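Local coordinates for guanine nucleotide exchange protein (Legionella pneumophila, PDB 1XSZ) that probably acts as a guanine nucleotide exchange factor for ADP-ribosylation factor (Arf) GTPases, through a Sec7 domain whose active site lies beneath a cap, at residues A[157-169]-A[177-189]. Numbering follows the deposited sequence.
Sequences NKMTVDGLKRNLR and FDAKFLEELYSEI
Helices 161-167 and 179-189 meet at 128° between their N-to-C directions, with axes 9.5 Å apart at closest approach and the backbones nearest at Val161 and Glu183. Tyr186 reaches across to the start of the other helix: with CG anti to its backbone N (chi1 -177°), the ring runs along the start of helix 161-167, and its hydroxyl donates to Met159 O (OH to O 2.6 Å) in the carbonyl plane, on a lone pair. One ring face lies under the first turn; Val161 CB sits 4.1 Å from the ring centroid and 15° off the normal, a CH-pi contact, while Val161 N lies over the same face nearer the rim. Thr160 caps that turn, its OG1 accepting from Gly163 N.

Leu164 CD2 comes in near the plane of the ring, touching Tyr186 CB and Leu182 O. Farther along, Leu182 forks between two partners: CD1 lies against CA and CG of Lys165, and CD2 meets Leu168 CD1 at 3.8 Å. The Lys165 chain bends at chi3, passing its CD by Ala179 and bringing NZ to Glu183 OE2 in a weak, 3.4 Å salt bridge. Asp162 and Lys180 extend this into a four-residue charge network over the apolar layer. A water joins Leu168 O, weakly, to Phe177 N where the connecting loop returns.

Leu168 and Leu185 also touch helix 131-149, through Gln140 and Leu137 respectively, so the two helices and the loop joining them pack against that longer helix, within the all-helical Sec7 fold.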
loop_
_atom_site.group_PDB
_atom_site.type_symbol
_atom_site.label_atom_id
_atom_site.label_comp_id
_atom_site.label_asym_id
_atom_site.label_seq_id
_atom_site.Cartn_x
_atom_site.Cartn_y
_atom_site.Cartn_z
ATOM N N ASN A 157 6.822 10.281 -27.647
ATOM C CA ASN A 157 7.047 10.917 -26.348
ATOM C C ASN A 157 7.589 9.991 -25.264
ATOM O O ASN A 157 7.821 10.425 -24.138
ATOM C CB ASN A 157 5.758 11.563 -25.827
ATOM C CG ASN A 157 5.256 12.680 -26.720
ATOM O OD1 ASN A 157 6.032 13.336 -27.412
ATOM N ND2 ASN A 157 3.951 12.915 -26.689
ATOM N N LYS A 158 7.779 8.720 -25.596
ATOM C CA LYS A 158 8.294 7.770 -24.620
ATOM C C LYS A 158 9.778 7.990 -24.361
ATOM O O LYS A 158 10.522 8.428 -25.241
ATOM C CB LYS A 158 8.062 6.337 -25.098
ATOM C CG LYS A 158 6.605 5.913 -25.117
ATOM C CD LYS A 158 6.466 4.488 -25.621
ATOM C CE LYS A 158 5.015 4.058 -25.652
ATOM N NZ LYS A 158 4.871 2.704 -26.243
ATOM N N MET A 159 10.201 7.688 -23.139
ATOM C CA MET A 159 11.599 7.838 -22.756
ATOM C C MET A 159 12.461 6.951 -23.643
ATOM O O MET A 159 12.066 5.835 -23.986
ATOM C CB MET A 159 11.795 7.429 -21.293
ATOM C CG MET A 159 13.258 7.357 -20.858
ATOM S SD MET A 159 13.462 6.966 -19.112
ATOM C CE MET A 159 13.701 8.608 -18.424
ATOM N N THR A 160 13.632 7.460 -24.012
ATOM C CA THR A 160 14.579 6.721 -24.842
ATOM C C THR A 160 15.697 6.236 -23.925
ATOM O O THR A 160 15.789 6.666 -22.778
ATOM C CB THR A 160 15.209 7.621 -25.912
ATOM O OG1 THR A 160 15.957 8.662 -25.272
ATOM C CG2 THR A 160 14.130 8.239 -26.791
ATOM N N VAL A 161 16.547 5.348 -24.424
ATOM C CA VAL A 161 17.636 4.852 -23.597
ATOM C C VAL A 161 18.579 6.006 -23.241
ATOM O O VAL A 161 19.137 6.042 -22.147
ATOM C CB VAL A 161 18.407 3.705 -24.300
ATOM C CG1 VAL A 161 19.064 4.206 -25.565
ATOM C CG2 VAL A 161 19.426 3.103 -23.347
ATOM N N ASP A 162 18.742 6.958 -24.154
ATOM C CA ASP A 162 19.598 8.104 -23.876
ATOM C C ASP A 162 18.952 8.940 -22.775
ATOM O O ASP A 162 19.639 9.482 -21.907
ATOM C CB ASP A 162 19.801 8.944 -25.140
ATOM C CG ASP A 162 20.629 8.224 -26.185
ATOM O OD1 ASP A 162 21.752 7.789 -25.854
ATOM O OD2 ASP A 162 20.161 8.093 -27.337
ATOM N N GLY A 163 17.626 9.034 -22.809
ATOM C CA GLY A 163 16.919 9.787 -21.788
ATOM C C GLY A 163 17.066 9.125 -20.427
ATOM O O GLY A 163 17.181 9.796 -19.404
ATOM N N LEU A 164 17.053 7.795 -20.406
ATOM C CA LEU A 164 17.203 7.071 -19.151
ATOM C C LEU A 164 18.576 7.368 -18.546
ATOM O O LEU A 164 18.688 7.656 -17.357
ATOM C CB LEU A 164 17.059 5.560 -19.373
ATOM C CG LEU A 164 17.247 4.703 -18.114
ATOM C CD1 LEU A 164 16.123 4.979 -17.117
ATOM C CD2 LEU A 164 17.269 3.227 -18.493
ATOM N N LYS A 165 19.612 7.303 -19.377
ATOM C CA LYS A 165 20.969 7.560 -18.913
ATOM C C LYS A 165 21.132 8.988 -18.403
ATOM O O LYS A 165 21.772 9.215 -17.379
ATOM C CB LYS A 165 21.973 7.272 -20.037
ATOM C CG LYS A 165 22.063 5.789 -20.384
ATOM C CD LYS A 165 23.136 5.484 -21.428
ATOM C CE LYS A 165 22.770 6.018 -22.800
ATOM N NZ LYS A 165 23.806 5.657 -23.813
ATOM N N ARG A 166 20.536 9.945 -19.105
ATOM C CA ARG A 166 20.636 11.341 -18.696
ATOM C C ARG A 166 19.955 11.588 -17.355
ATOM O O ARG A 166 20.510 12.243 -16.470
ATOM C CB ARG A 166 20.013 12.257 -19.757
ATOM C CG ARG A 166 20.054 13.731 -19.373
ATOM C CD ARG A 166 19.446 14.651 -20.429
ATOM N NE ARG A 166 18.006 14.462 -20.598
ATOM C CZ ARG A 166 17.454 13.688 -21.526
ATOM N NH1 ARG A 166 18.221 13.023 -22.381
ATOM N NH2 ARG A 166 16.134 13.582 -21.604
ATOM N N ASN A 167 18.750 11.052 -17.201
ATOM C CA ASN A 167 17.994 11.246 -15.977
ATOM C C ASN A 167 18.547 10.548 -14.740
ATOM O O ASN A 167 18.310 10.997 -13.616
ATOM C CB ASN A 167 16.535 10.847 -16.214
ATOM C CG ASN A 167 15.746 11.941 -16.906
ATOM O OD1 ASN A 167 15.369 12.938 -16.282
ATOM N ND2 ASN A 167 15.509 11.776 -18.200
ATOM N N LEU A 168 19.287 9.460 -14.934
ATOM C CA LEU A 168 19.849 8.738 -13.798
ATOM C C LEU A 168 21.274 9.138 -13.446
ATOM O O LEU A 168 21.895 8.520 -12.580
ATOM C CB LEU A 168 19.785 7.226 -14.035
ATOM C CG LEU A 168 18.384 6.610 -13.965
ATOM C CD1 LEU A 168 18.479 5.101 -14.113
ATOM C CD2 LEU A 168 17.732 6.963 -12.639
ATOM N N ARG A 169 21.793 10.168 -14.108
ATOM C CA ARG A 169 23.145 10.636 -13.819
ATOM C C ARG A 169 23.254 10.964 -12.335
ATOM O O ARG A 169 22.380 11.626 -11.776
ATOM C CB ARG A 169 23.468 11.893 -14.630
ATOM C CG ARG A 169 23.625 11.670 -16.118
ATOM C CD ARG A 169 23.844 12.995 -16.829
ATOM N NE ARG A 169 24.047 12.826 -18.264
ATOM C CZ ARG A 169 24.100 13.830 -19.132
ATOM N NH1 ARG A 169 23.963 15.081 -18.709
ATOM N NH2 ARG A 169 24.289 13.586 -20.422
ATOM N N PHE A 177 25.517 4.981 -13.125
ATOM C CA PHE A 177 25.366 3.547 -13.335
ATOM C C PHE A 177 26.080 3.310 -14.661
ATOM O O PHE A 177 26.158 4.218 -15.491
ATOM C CB PHE A 177 23.888 3.170 -13.490
ATOM C CG PHE A 177 23.073 3.361 -12.245
ATOM C CD1 PHE A 177 23.139 2.440 -11.206
ATOM C CD2 PHE A 177 22.243 4.472 -12.107
ATOM C CE1 PHE A 177 22.396 2.620 -10.047
ATOM C CE2 PHE A 177 21.496 4.660 -10.951
ATOM C CZ PHE A 177 21.572 3.734 -9.918
ATOM N N ASP A 178 26.607 2.109 -14.866
ATOM C CA ASP A 178 27.286 1.809 -16.121
ATOM C C ASP A 178 26.318 1.992 -17.285
ATOM O O ASP A 178 25.176 1.530 -17.234
ATOM C CB ASP A 178 27.826 0.378 -16.113
ATOM C CG ASP A 178 29.059 0.225 -15.242
ATOM O OD1 ASP A 178 29.577 -0.907 -15.139
ATOM O OD2 ASP A 178 29.511 1.237 -14.663
ATOM N N ALA A 179 26.780 2.670 -18.330
ATOM C CA ALA A 179 25.964 2.933 -19.510
ATOM C C ALA A 179 25.375 1.665 -20.117
ATOM O O ALA A 179 24.189 1.621 -20.454
ATOM C CB ALA A 179 26.792 3.671 -20.558
ATOM N N LYS A 180 26.197 0.630 -20.251
ATOM C CA LYS A 180 25.737 -0.620 -20.842
ATOM C C LYS A 180 24.763 -1.358 -19.936
ATOM O O LYS A 180 23.958 -2.168 -20.401
ATOM C CB LYS A 180 26.936 -1.505 -21.192
ATOM C CG LYS A 180 27.905 -0.827 -22.156
ATOM C CD LYS A 180 27.162 -0.238 -23.349
ATOM C CE LYS A 180 28.038 0.717 -24.141
ATOM N NZ LYS A 180 27.276 1.383 -25.233
ATOM N N PHE A 181 24.835 -1.078 -18.642
ATOM C CA PHE A 181 23.921 -1.696 -17.695
ATOM C C PHE A 181 22.543 -1.072 -17.920
ATOM O O PHE A 181 21.530 -1.774 -18.001
ATOM C CB PHE A 181 24.382 -1.432 -16.261
ATOM C CG PHE A 181 23.384 -1.849 -15.222
ATOM C CD1 PHE A 181 23.085 -3.192 -15.019
ATOM C CD2 PHE A 181 22.724 -0.894 -14.458
ATOM C CE1 PHE A 181 22.140 -3.578 -14.068
ATOM C CE2 PHE A 181 21.781 -1.267 -13.509
ATOM C CZ PHE A 181 21.488 -2.613 -13.312
ATOM N N LEU A 182 22.507 0.250 -18.034
ATOM C CA LEU A 182 21.244 0.941 -18.255
ATOM C C LEU A 182 20.655 0.612 -19.623
ATOM O O LEU A 182 19.438 0.509 -19.767
ATOM C CB LEU A 182 21.423 2.456 -18.092
ATOM C CG LEU A 182 21.708 2.926 -16.662
ATOM C CD1 LEU A 182 21.731 4.451 -16.620
ATOM C CD2 LEU A 182 20.634 2.398 -15.719
ATOM N N GLU A 183 21.507 0.442 -20.627
ATOM C CA GLU A 183 21.028 0.109 -21.962
ATOM C C GLU A 183 20.362 -1.268 -21.926
ATOM O O GLU A 183 19.327 -1.498 -22.560
ATOM C CB GLU A 183 22.195 0.134 -22.960
ATOM C CG GLU A 183 22.692 1.555 -23.241
ATOM C CD GLU A 183 23.925 1.607 -24.124
ATOM O OE1 GLU A 183 23.993 0.840 -25.109
ATOM O OE2 GLU A 183 24.818 2.435 -23.843
ATOM N N GLU A 184 20.950 -2.177 -21.161
ATOM C CA GLU A 184 20.412 -3.520 -21.017
ATOM C C GLU A 184 19.088 -3.491 -20.249
ATOM O O GLU A 184 18.118 -4.139 -20.641
ATOM C CB GLU A 184 21.428 -4.394 -20.290
ATOM C CG GLU A 184 20.842 -5.612 -19.635
ATOM C CD GLU A 184 21.890 -6.400 -18.895
ATOM O OE1 GLU A 184 22.941 -5.813 -18.550
ATOM O OE2 GLU A 184 21.656 -7.593 -18.650
ATOM N N LEU A 185 19.056 -2.737 -19.154
ATOM C CA LEU A 185 17.853 -2.615 -18.335
ATOM C C LEU A 185 16.698 -2.090 -19.186
ATOM O O LEU A 185 15.592 -2.638 -19.170
ATOM C CB LEU A 185 18.126 -1.669 -17.159
ATOM C CG LEU A 185 17.006 -1.379 -16.157
ATOM C CD1 LEU A 185 17.616 -0.850 -14.872
ATOM C CD2 LEU A 185 16.018 -0.367 -16.737
ATOM N N TYR A 186 16.963 -1.035 -19.944
ATOM C CA TYR A 186 15.957 -0.435 -20.803
ATOM C C TYR A 186 15.362 -1.460 -21.774
ATOM O O TYR A 186 14.143 -1.595 -21.883
ATOM C CB TYR A 186 16.586 0.720 -21.592
ATOM C CG TYR A 186 15.615 1.475 -22.467
ATOM C CD1 TYR A 186 15.008 2.651 -22.020
ATOM C CD2 TYR A 186 15.295 1.011 -23.742
ATOM C CE1 TYR A 186 14.105 3.344 -22.829
ATOM C CE2 TYR A 186 14.397 1.691 -24.556
ATOM C CZ TYR A 186 13.807 2.858 -24.093
ATOM O OH TYR A 186 12.928 3.538 -24.902
ATOM N N SER A 187 16.239 -2.166 -22.480
ATOM C CA SER A 187 15.823 -3.158 -23.457
ATOM C C SER A 187 15.033 -4.299 -22.835
ATOM O O SER A 187 14.057 -4.775 -23.415
ATOM C CB SER A 187 17.048 -3.715 -24.179
ATOM O OG SER A 187 16.678 -4.748 -25.074
ATOM N N GLU A 188 15.450 -4.736 -21.654
ATOM C CA GLU A 188 14.755 -5.821 -20.982
ATOM C C GLU A 188 13.315 -5.476 -20.656
ATOM O O GLU A 188 12.400 -6.242 -20.957
ATOM C CB GLU A 188 15.459 -6.186 -19.685
ATOM C CG GLU A 188 16.689 -7.034 -19.848
ATOM C CD GLU A 188 17.333 -7.283 -18.519
ATOM O OE1 GLU A 188 18.066 -6.391 -18.037
ATOM O OE2 GLU A 188 17.082 -8.353 -17.942
ATOM N N ILE A 189 13.107 -4.321 -20.034
ATOM C CA ILE A 189 11.754 -3.941 -19.661
ATOM C C ILE A 189 10.915 -3.561 -20.879
ATOM O O ILE A 189 9.698 -3.758 -20.879
ATOM C CB ILE A 189 11.759 -2.822 -18.573
ATOM C CG1 ILE A 189 10.368 -2.717 -17.930
ATOM C CG2 ILE A 189 12.214 -1.494 -19.161
ATOM C CD1 ILE A 189 9.909 -4.005 -17.234
HETATM O O HOH W 1 23.692 6.911 -13.990
#